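Local coordinates for protein peptidase M3B, oligoendopeptidase F (Enterococcus faecium, PDB 2QR4) that probably hydrolyses peptide bonds within short oligopeptides as a zinc-dependent metalloendopeptidase of the M3 family, at residues 20-25 / 40-45; 89-94 / 117-122; 257-262 / 561-566. All coordinates share one frame; numbering follows the deposited sequence.

Overall arrangement
Along the chain the contacts come in series, each closing before the next opens. Contacts 1 and 2 adjoin in the N-terminal helical part, their centres about 13 Å apart; helix 33-63 supplies half of contact 1 and also packs Ile40 and Val43 on Phe91 and Leu44 on Tyr119, while Ser22 probably hydrogen-bonds Trp90. Contact 3 lies on the opposite side of the chain's centre, its own centre about 52 Å from that of contact 1 and 43 Å from that of contact 2. There helices 246-258 and 260-274 meet helix 557-579, joining segments 299 residues apart in the M3-peptidase part. The first two contacts thus build one local helical cluster, whereas the third ties distant sequence together.

Contact 1: 20-25 / 40-45; sequences KQSEKH and IEFVLR
Phe42 reaches out of helix 33-63 and pushes its ring against the short helical turn around Ser22 and His25. With CG anti to the backbone N (chi1 168°), the ring extends straight toward that turn, and its far end is tightly packed: Phe42 CZ lies 3.5 Å from Ser22 N, and Phe42 CE2 is 3.8 Å from Ser22 CB. Nearer the root, His25 CD2 sits over one face of the phenyl ring, 3.5 Å from Phe42 CG. The two ring planes are inclined by 31° with centroids 4.9 Å apart, an oblique pairing that brings the CD2 and NE2 side of the imidazole to the CB end of Phe42. The contact belongs to the all-helical N-terminal part of this M3-family chain, where the short, weakly bonded helix 22-25 runs alongside the long helix 33-63. Ser22 is buried, and its OG hydrogen-bonds Ala87 O and probably also Trp90 NE1, which ties the turn to the chain ahead of helix 91-95. The outer side is looser. Gln21, partly exposed, touches the ring through CB, 3.9 Å from Phe42 CE1, and its backbone oxygen stands over a ring face. On this margin the exposed Arg45 lays its guanidinium over Phe42 CA and forms a salt bridge with Glu18.

Contact 2: 89-94 / 117-122; sequences SWFEPE and RHYIQQ
Tyr119 meets Phe91 edge to edge, the two side chains coming from opposite directions. A chi1 of 169° swings the tyrosine ring clear of its own helix and toward helix 91-95. CB, CG and the CD atoms of Tyr119 have no Phe91 or Glu92 atom close by. Contact begins at the next position, where Tyr119 CE2 comes within 3.7 Å of Phe91 CE2 and also nears Phe91 CZ, at 4.1 Å. Tyr119 CZ follows at 3.9 Å from Phe91 CE2. The hydroxyl lies near the plane of the phenyl ring, Tyr119 OH 3.1 Å from Phe91 CE2, with Phe91 CD2 the next nearest atom. The rings lie nearly in one plane and meet rim to rim, without overlap of their faces. Beside the hydroxyl, the extended Glu92 side chain crosses Tyr119 at about a right angle, the carboxylate plane turned 71° from the ring, but Glu92 OE2 remains 4.1 Å from Tyr119 OH. The contact bridges helices 91-95 and 117-124 within an all-helical cluster: helix 33-63 packs against both rings, with Ile40 and Val43 on Phe91 and Leu44 on Tyr119, while helix 100-109 adjoins Ile120 and helix 133-141 lies against Pro93.

Contact 3: 257-262 / 561-566; sequences NKHLPL and DAMSMF
Met563, a selenomethionine, sets its CG methylene over one face of the His259 imidazole in a CH-pi contact. This is helix-to-helix packing within the M3-peptidase part of the chain: helix 557-579 lies against the break between helices 246-258 and 260-274, where His259 is the first residue to leave helical backbone angles. The methylene Met563 CG stands 4.0 Å from the ring centroid and 18° off the ring normal, shifted toward the rim, so that its nearest ring atom is His259 CG. A bend at chi2 (-60°) then turns the selenium away from that position and over the root of the histidine, where Met563 SE lies 3.8 Å from His259 CB. Seen from the ring, the selenium is oblique, 40° off the normal and 4.9 Å from the centroid. The two side chains therefore cross at a slant, one methylene over the imidazole and the heavier atom beside its CB.

One turn further along, Leu262 and Phe566 approach differently. Leu262 CB lies 4.0 Å from Phe566 CD2, to one side of and above the phenyl plane. The methyl CD1 of Leu262 meets the backbone of helix 557-579, 3.7 Å from Met563 O, with Met563 CB a little farther off. No hydrogen bond links the segments, and the contact is largely apolar. Helix 418-454 packs behind Met563 and Phe566, contributing Phe432 to both, while Glu560 adjoins His259. At the phenyl edge, near the ring plane, the backbone oxygen Leu262 O lies 3.8 Å from Phe566 CE2.

Contact 1: 20-25 / 40-45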
loop_
_atom_site.group_PDB
_atom_site.type_symbol
_atom_site.label_atom_id
_atom_site.label_comp_id
_atom_site.label_asym_id
_atom_site.label_seq_id
_atom_site.Cartn_x
_atom_site.Cartn_y
_atom_site.Cartn_z
ATOM N N LYS A 20 -12.240 -27.821 -4.076
ATOM C CA LYS A 20 -11.876 -28.940 -3.220
ATOM C C LYS A 20 -11.327 -30.095 -4.045
ATOM O O LYS A 20 -10.537 -30.900 -3.552
ATOM C CB LYS A 20 -13.073 -29.382 -2.368
ATOM C CG LYS A 20 -13.465 -28.348 -1.311
ATOM C CD LYS A 20 -14.869 -28.576 -0.760
ATOM C CE LYS A 20 -15.243 -27.480 0.248
ATOM N NZ LYS A 20 -16.695 -27.486 0.589
ATOM N N GLN A 21 -11.731 -30.158 -5.308
ATOM C CA GLN A 21 -11.271 -31.211 -6.209
ATOM C C GLN A 21 -9.816 -31.004 -6.644
ATOM O O GLN A 21 -9.232 -31.853 -7.314
ATOM C CB GLN A 21 -12.201 -31.315 -7.420
ATOM C CG GLN A 21 -13.603 -31.812 -7.058
ATOM C CD GLN A 21 -14.705 -31.081 -7.810
ATOM O OE1 GLN A 21 -14.682 -30.988 -9.040
ATOM N NE2 GLN A 21 -15.681 -30.559 -7.069
ATOM N N SER A 22 -9.235 -29.873 -6.257
ATOM C CA SER A 22 -7.824 -29.601 -6.530
ATOM C C SER A 22 -6.922 -30.658 -5.919
ATOM O O SER A 22 -5.973 -31.117 -6.544
ATOM C CB SER A 22 -7.425 -28.244 -5.969
ATOM O OG SER A 22 -6.152 -27.868 -6.445
ATOM N N GLU A 23 -7.233 -31.034 -4.686
ATOM C CA GLU A 23 -6.478 -32.042 -3.971
ATOM C C GLU A 23 -6.314 -33.307 -4.793
ATOM O O GLU A 23 -5.243 -33.904 -4.810
ATOM C CB GLU A 23 -7.164 -32.365 -2.646
ATOM C CG GLU A 23 -6.202 -32.824 -1.575
ATOM C CD GLU A 23 -4.961 -31.953 -1.519
ATOM O OE1 GLU A 23 -5.032 -30.789 -1.971
ATOM O OE2 GLU A 23 -3.915 -32.432 -1.028
ATOM N N LYS A 24 -7.386 -33.703 -5.475
ATOM C CA LYS A 24 -7.409 -34.918 -6.291
ATOM C C LYS A 24 -6.473 -34.900 -7.497
ATOM O O LYS A 24 -6.027 -35.950 -7.948
ATOM C CB LYS A 24 -8.829 -35.210 -6.784
ATOM C CG LYS A 24 -9.735 -35.830 -5.745
ATOM C CD LYS A 24 -10.801 -36.704 -6.391
ATOM C CE LYS A 24 -11.610 -37.447 -5.333
ATOM N NZ LYS A 24 -12.343 -38.615 -5.902
ATOM N N HIS A 25 -6.193 -33.722 -8.042
ATOM C CA HIS A 25 -5.354 -33.648 -9.229
ATOM C C HIS A 25 -3.890 -33.508 -8.857
ATOM O O HIS A 25 -3.015 -34.024 -9.545
ATOM C CB HIS A 25 -5.819 -32.523 -10.152
ATOM C CG HIS A 25 -7.192 -32.750 -10.704
ATOM N ND1 HIS A 25 -7.468 -33.743 -11.621
ATOM C CD2 HIS A 25 -8.373 -32.140 -10.446
ATOM C CE1 HIS A 25 -8.756 -33.728 -11.912
ATOM N NE2 HIS A 25 -9.330 -32.768 -11.209
ATOM N N ILE A 40 -5.019 -30.292 -16.291
ATOM C CA ILE A 40 -5.020 -29.066 -17.071
ATOM C C ILE A 40 -6.442 -28.555 -17.230
ATOM O O ILE A 40 -6.695 -27.363 -17.111
ATOM C CB ILE A 40 -4.444 -29.300 -18.474
ATOM C CG1 ILE A 40 -2.939 -29.526 -18.397
ATOM C CG2 ILE A 40 -4.724 -28.110 -19.348
ATOM C CD1 ILE A 40 -2.374 -30.202 -19.592
ATOM N N GLU A 41 -7.370 -29.467 -17.508
ATOM C CA GLU A 41 -8.763 -29.091 -17.676
ATOM C C GLU A 41 -9.312 -28.490 -16.405
ATOM O O GLU A 41 -10.023 -27.488 -16.445
ATOM C CB GLU A 41 -9.605 -30.292 -18.087
ATOM C CG GLU A 41 -9.490 -30.598 -19.545
ATOM C CD GLU A 41 -10.004 -31.981 -19.883
ATOM O OE1 GLU A 41 -10.306 -32.743 -18.940
ATOM O OE2 GLU A 41 -10.098 -32.304 -21.089
ATOM N N PHE A 42 -8.968 -29.099 -15.276
ATOM C CA PHE A 42 -9.457 -28.625 -14.006
ATOM C C PHE A 42 -8.928 -27.233 -13.685
ATOM O O PHE A 42 -9.724 -26.328 -13.417
ATOM C CB PHE A 42 -9.124 -29.584 -12.856
ATOM C CG PHE A 42 -9.376 -28.981 -11.495
ATOM C CD1 PHE A 42 -10.650 -28.996 -10.942
ATOM C CD2 PHE A 42 -8.347 -28.362 -10.788
ATOM C CE1 PHE A 42 -10.899 -28.423 -9.698
ATOM C CE2 PHE A 42 -8.582 -27.778 -9.528
ATOM C CZ PHE A 42 -9.855 -27.801 -8.986
ATOM N N VAL A 43 -7.606 -27.036 -13.702
ATOM C CA VAL A 43 -7.116 -25.758 -13.196
ATOM C C VAL A 43 -7.446 -24.603 -14.127
ATOM O O VAL A 43 -7.703 -23.503 -13.671
ATOM C CB VAL A 43 -5.607 -25.713 -12.746
ATOM C CG1 VAL A 43 -5.104 -27.056 -12.243
ATOM C CG2 VAL A 43 -4.736 -25.159 -13.829
ATOM N N LEU A 44 -7.452 -24.845 -15.428
ATOM C CA LEU A 44 -7.765 -23.777 -16.357
ATOM C C LEU A 44 -9.216 -23.354 -16.188
ATOM O O LEU A 44 -9.549 -22.183 -16.268
ATOM C CB LEU A 44 -7.479 -24.209 -17.801
ATOM C CG LEU A 44 -6.249 -23.558 -18.457
ATOM C CD1 LEU A 44 -5.247 -23.003 -17.450
ATOM C CD2 LEU A 44 -5.572 -24.518 -19.417
ATOM N N ARG A 45 -10.077 -24.327 -15.935
ATOM C CA ARG A 45 -11.487 -24.072 -15.834
ATOM C C ARG A 45 -11.775 -23.264 -14.575
ATOM O O ARG A 45 -12.543 -22.301 -14.609
ATOM C CB ARG A 45 -12.233 -25.408 -15.808
ATOM C CG ARG A 45 -13.702 -25.315 -15.551
ATOM C CD ARG A 45 -14.152 -26.499 -14.701
ATOM N NE ARG A 45 -13.723 -27.791 -15.232
ATOM C CZ ARG A 45 -13.500 -28.871 -14.486
ATOM N NH1 ARG A 45 -13.648 -28.805 -13.161
ATOM N NH2 ARG A 45 -13.118 -30.015 -15.059
#

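Contact 2: 89-94 / 117-122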
loop_
_atom_site.group_PDB
_atom_site.type_symbol
_atom_site.label_atom_id
_atom_site.label_comp_id
_atom_site.label_asym_id
_atom_site.label_seq_id
_atom_site.Cartn_x
_atom_site.Cartn_y
_atom_site.Cartn_z
ATOM N N SER A 89 -1.578 -23.351 -7.288
ATOM C CA SER A 89 -0.179 -22.975 -7.476
ATOM C C SER A 89 0.792 -24.157 -7.588
ATOM O O SER A 89 1.939 -23.969 -7.979
ATOM C CB SER A 89 0.275 -22.036 -6.344
ATOM O OG SER A 89 0.194 -22.674 -5.073
ATOM N N TRP A 90 0.350 -25.363 -7.236
ATOM C CA TRP A 90 1.209 -26.546 -7.354
ATOM C C TRP A 90 1.359 -26.966 -8.821
ATOM O O TRP A 90 2.269 -27.715 -9.184
ATOM C CB TRP A 90 0.625 -27.702 -6.554
ATOM C CG TRP A 90 -0.787 -27.980 -6.957
ATOM C CD1 TRP A 90 -1.920 -27.503 -6.362
ATOM C CD2 TRP A 90 -1.217 -28.778 -8.060
ATOM N NE1 TRP A 90 -3.024 -27.960 -7.018
ATOM C CE2 TRP A 90 -2.626 -28.742 -8.072
ATOM C CE3 TRP A 90 -0.546 -29.529 -9.040
ATOM C CZ2 TRP A 90 -3.388 -29.410 -9.038
ATOM C CZ3 TRP A 90 -1.297 -30.196 -9.992
ATOM C CH2 TRP A 90 -2.709 -30.131 -9.984
ATOM N N PHE A 91 0.464 -26.452 -9.655
ATOM C CA PHE A 91 0.261 -26.942 -11.014
ATOM C C PHE A 91 1.478 -26.828 -11.951
ATOM O O PHE A 91 1.931 -27.839 -12.506
ATOM C CB PHE A 91 -0.988 -26.271 -11.598
ATOM C CG PHE A 91 -1.281 -26.646 -13.012
ATOM C CD1 PHE A 91 -1.504 -27.965 -13.362
ATOM C CD2 PHE A 91 -1.347 -25.681 -13.989
ATOM C CE1 PHE A 91 -1.779 -28.315 -14.672
ATOM C CE2 PHE A 91 -1.627 -26.023 -15.298
ATOM C CZ PHE A 91 -1.843 -27.341 -15.638
ATOM N N GLU A 92 2.011 -25.621 -12.135
ATOM C CA GLU A 92 3.165 -25.426 -13.028
ATOM C C GLU A 92 4.475 -26.072 -12.528
ATOM O O GLU A 92 5.224 -26.665 -13.309
ATOM C CB GLU A 92 3.373 -23.942 -13.317
ATOM C CG GLU A 92 2.154 -23.263 -13.934
ATOM C CD GLU A 92 2.462 -21.871 -14.498
ATOM O OE1 GLU A 92 3.600 -21.370 -14.329
ATOM O OE2 GLU A 92 1.559 -21.275 -15.119
ATOM N N PRO A 93 4.781 -25.917 -11.234
ATOM C CA PRO A 93 5.877 -26.681 -10.647
ATOM C C PRO A 93 5.751 -28.175 -10.923
ATOM O O PRO A 93 6.749 -28.818 -11.249
ATOM C CB PRO A 93 5.739 -26.394 -9.147
ATOM C CG PRO A 93 5.147 -24.995 -9.126
ATOM C CD PRO A 93 4.178 -24.979 -10.273
ATOM N N GLU A 94 4.548 -28.734 -10.809
ATOM C CA GLU A 94 4.404 -30.178 -11.038
ATOM C C GLU A 94 4.508 -30.556 -12.506
ATOM O O GLU A 94 5.059 -31.596 -12.836
ATOM C CB GLU A 94 3.128 -30.738 -10.429
ATOM C CG GLU A 94 3.200 -30.881 -8.932
ATOM C CD GLU A 94 2.202 -31.888 -8.394
ATOM O OE1 GLU A 94 1.991 -31.876 -7.154
ATOM O OE2 GLU A 94 1.647 -32.689 -9.205
ATOM N N ARG A 117 -1.552 -27.184 -26.183
ATOM C CA ARG A 117 -0.110 -27.229 -26.400
ATOM C C ARG A 117 0.526 -25.850 -26.191
ATOM O O ARG A 117 1.490 -25.713 -25.437
ATOM C CB ARG A 117 0.246 -27.851 -27.758
ATOM C CG ARG A 117 0.915 -26.936 -28.773
ATOM C CD ARG A 117 2.052 -27.685 -29.464
ATOM N NE ARG A 117 1.670 -29.058 -29.801
ATOM C CZ ARG A 117 2.497 -30.102 -29.771
ATOM N NH1 ARG A 117 2.049 -31.312 -30.096
ATOM N NH2 ARG A 117 3.764 -29.943 -29.406
ATOM N N HIS A 118 -0.046 -24.834 -26.825
ATOM C CA HIS A 118 0.425 -23.462 -26.683
ATOM C C HIS A 118 0.472 -23.010 -25.214
ATOM O O HIS A 118 1.345 -22.230 -24.815
ATOM C CB HIS A 118 -0.416 -22.530 -27.568
ATOM C CG HIS A 118 -0.871 -21.278 -26.887
ATOM N ND1 HIS A 118 -0.097 -20.138 -26.828
ATOM C CD2 HIS A 118 -2.030 -20.981 -26.250
ATOM C CE1 HIS A 118 -0.754 -19.197 -26.173
ATOM N NE2 HIS A 118 -1.930 -19.682 -25.812
ATOM N N TYR A 119 -0.444 -23.523 -24.399
ATOM C CA TYR A 119 -0.429 -23.201 -22.976
ATOM C C TYR A 119 0.676 -23.960 -22.244
ATOM O O TYR A 119 1.385 -23.393 -21.409
ATOM C CB TYR A 119 -1.789 -23.472 -22.340
ATOM C CG TYR A 119 -1.767 -23.419 -20.840
ATOM C CD1 TYR A 119 -1.767 -22.199 -20.169
ATOM C CD2 TYR A 119 -1.735 -24.591 -20.085
ATOM C CE1 TYR A 119 -1.735 -22.145 -18.778
ATOM C CE2 TYR A 119 -1.709 -24.552 -18.701
ATOM C CZ TYR A 119 -1.707 -23.324 -18.051
ATOM O OH TYR A 119 -1.680 -23.278 -16.672
ATOM N N ILE A 120 0.828 -25.241 -22.564
ATOM C CA ILE A 120 1.899 -26.049 -21.987
ATOM C C ILE A 120 3.278 -25.599 -22.491
ATOM O O ILE A 120 4.273 -25.713 -21.785
ATOM C CB ILE A 120 1.678 -27.553 -22.266
ATOM C CG1 ILE A 120 0.428 -28.038 -21.527
ATOM C CG2 ILE A 120 2.891 -28.373 -21.840
ATOM C CD1 ILE A 120 0.366 -27.572 -20.076
ATOM N N GLN A 121 3.311 -25.066 -23.709
ATOM C CA GLN A 121 4.535 -24.560 -24.311
ATOM C C GLN A 121 5.114 -23.388 -23.528
ATOM O O GLN A 121 6.319 -23.340 -23.288
ATOM C CB GLN A 121 4.276 -24.127 -25.759
ATOM C CG GLN A 121 5.530 -23.811 -26.545
ATOM C CD GLN A 121 6.265 -25.064 -26.964
ATOM O OE1 GLN A 121 5.896 -25.714 -27.943
ATOM N NE2 GLN A 121 7.312 -25.411 -26.228
ATOM N N GLN A 122 4.259 -22.440 -23.147
ATOM C CA GLN A 122 4.692 -21.272 -22.385
ATOM C C GLN A 122 5.350 -21.715 -21.108
ATOM O O GLN A 122 6.413 -21.206 -20.729
ATOM C CB GLN A 122 3.513 -20.361 -22.040
ATOM C CG GLN A 122 3.315 -19.197 -22.989
ATOM C CD GLN A 122 3.285 -19.622 -24.449
ATOM O OE1 GLN A 122 4.251 -20.184 -24.972
ATOM N NE2 GLN A 122 2.175 -19.337 -25.119
#

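Contact 3: 257-262 / 561-566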
loop_
_atom_site.group_PDB
_atom_site.type_symbol
_atom_site.label_atom_id
_atom_site.label_comp_id
_atom_site.label_asym_id
_atom_site.label_seq_id
_atom_site.Cartn_x
_atom_site.Cartn_y
_atom_site.Cartn_z
ATOM N N ASN A 257 14.016 9.670 -28.529
ATOM C CA ASN A 257 15.017 10.619 -28.025
ATOM C C ASN A 257 15.827 11.312 -29.113
ATOM O O ASN A 257 16.115 12.505 -29.021
ATOM C CB ASN A 257 15.942 9.966 -27.005
ATOM C CG ASN A 257 15.395 10.059 -25.601
ATOM O OD1 ASN A 257 15.667 11.017 -24.880
ATOM N ND2 ASN A 257 14.561 9.101 -25.231
ATOM N N LYS A 258 16.168 10.566 -30.153
ATOM C CA LYS A 258 16.950 11.107 -31.246
ATOM C C LYS A 258 16.108 12.085 -32.087
ATOM O O LYS A 258 16.663 12.935 -32.781
ATOM C CB LYS A 258 17.531 9.959 -32.084
ATOM C CG LYS A 258 18.163 10.356 -33.413
ATOM C CD LYS A 258 18.626 9.105 -34.187
ATOM C CE LYS A 258 18.609 9.298 -35.713
ATOM N NZ LYS A 258 19.810 10.030 -36.207
ATOM N N HIS A 259 14.779 11.990 -31.990
ATOM C CA HIS A 259 13.888 12.856 -32.778
ATOM C C HIS A 259 13.084 13.888 -31.967
ATOM O O HIS A 259 12.084 14.421 -32.455
ATOM C CB HIS A 259 12.938 12.029 -33.651
ATOM C CG HIS A 259 13.636 11.235 -34.703
ATOM N ND1 HIS A 259 13.891 11.735 -35.961
ATOM C CD2 HIS A 259 14.165 9.989 -34.678
ATOM C CE1 HIS A 259 14.547 10.834 -36.666
ATOM N NE2 HIS A 259 14.722 9.763 -35.914
ATOM N N LEU A 260 13.517 14.176 -30.746
ATOM C CA LEU A 260 12.862 15.200 -29.929
ATOM C C LEU A 260 12.857 16.574 -30.612
ATOM O O LEU A 260 11.920 17.348 -30.446
ATOM C CB LEU A 260 13.516 15.304 -28.539
ATOM C CG LEU A 260 13.312 14.071 -27.660
ATOM C CD1 LEU A 260 14.038 14.232 -26.365
ATOM C CD2 LEU A 260 11.819 13.796 -27.417
ATOM N N PRO A 261 13.906 16.890 -31.378
ATOM C CA PRO A 261 13.815 18.189 -32.064
ATOM C C PRO A 261 12.536 18.364 -32.906
ATOM O O PRO A 261 12.077 19.492 -33.072
ATOM C CB PRO A 261 15.076 18.219 -32.958
ATOM C CG PRO A 261 16.067 17.311 -32.237
ATOM C CD PRO A 261 15.176 16.190 -31.660
ATOM N N LEU A 262 11.971 17.281 -33.445
ATOM C CA LEU A 262 10.690 17.397 -34.162
ATOM C C LEU A 262 9.537 17.896 -33.267
ATOM O O LEU A 262 8.796 18.784 -33.676
ATOM C CB LEU A 262 10.300 16.086 -34.812
ATOM C CG LEU A 262 11.211 15.654 -35.954
ATOM C CD1 LEU A 262 10.776 14.278 -36.454
ATOM C CD2 LEU A 262 11.179 16.688 -37.052
ATOM N N ASP A 561 10.357 5.828 -40.092
ATOM C CA ASP A 561 9.399 6.153 -41.157
ATOM C C ASP A 561 8.263 7.053 -40.656
ATOM O O ASP A 561 7.854 7.991 -41.338
ATOM C CB ASP A 561 8.804 4.888 -41.764
ATOM C CG ASP A 561 9.804 4.111 -42.599
ATOM O OD1 ASP A 561 10.858 4.686 -42.973
ATOM O OD2 ASP A 561 9.524 2.920 -42.879
ATOM N N ALA A 562 7.758 6.759 -39.463
ATOM C CA ALA A 562 6.702 7.554 -38.868
ATOM C C ALA A 562 7.225 8.971 -38.628
ATOM O O ALA A 562 6.590 9.954 -39.019
ATOM C CB ALA A 562 6.235 6.919 -37.560
HETATM N N MSE A 563 8.398 9.057 -38.003
HETATM C CA MSE A 563 9.064 10.327 -37.765
HETATM C C MSE A 563 9.219 11.148 -39.042
HETATM O O MSE A 563 8.983 12.356 -39.048
HETATM C CB MSE A 563 10.427 10.099 -37.127
HETATM C CG MSE A 563 10.368 9.576 -35.707
HETATM SE SE MSE A 563 9.422 10.772 -34.469
HETATM C CE MSE A 563 9.584 9.661 -32.864
ATOM N N SER A 564 9.603 10.494 -40.128
ATOM C CA SER A 564 9.799 11.203 -41.373
ATOM C C SER A 564 8.476 11.815 -41.806
ATOM O O SER A 564 8.422 12.946 -42.313
ATOM C CB SER A 564 10.348 10.280 -42.460
ATOM O OG SER A 564 10.285 10.933 -43.729
HETATM N N MSE A 565 7.404 11.066 -41.592
HETATM C CA MSE A 565 6.088 11.547 -41.950
HETATM C C MSE A 565 5.656 12.713 -41.059
HETATM O O MSE A 565 4.969 13.624 -41.502
HETATM C CB MSE A 565 5.081 10.424 -41.818
HETATM C CG MSE A 565 3.682 10.810 -42.283
HETATM SE SE MSE A 565 2.456 9.280 -42.297
HETATM C CE MSE A 565 3.724 7.872 -42.863
ATOM N N PHE A 566 6.045 12.670 -39.793
ATOM C CA PHE A 566 5.674 13.728 -38.869
ATOM C C PHE A 566 6.334 15.000 -39.351
ATOM O O PHE A 566 5.698 16.050 -39.422
ATOM C CB PHE A 566 6.133 13.382 -37.455
ATOM C CG PHE A 566 5.781 14.409 -36.424
ATOM C CD1 PHE A 566 4.624 14.285 -35.671
ATOM C CD2 PHE A 566 6.628 15.477 -36.173
ATOM C CE1 PHE A 566 4.308 15.216 -34.694
ATOM C CE2 PHE A 566 6.312 16.424 -35.202
ATOM C CZ PHE A 566 5.156 16.293 -34.461
#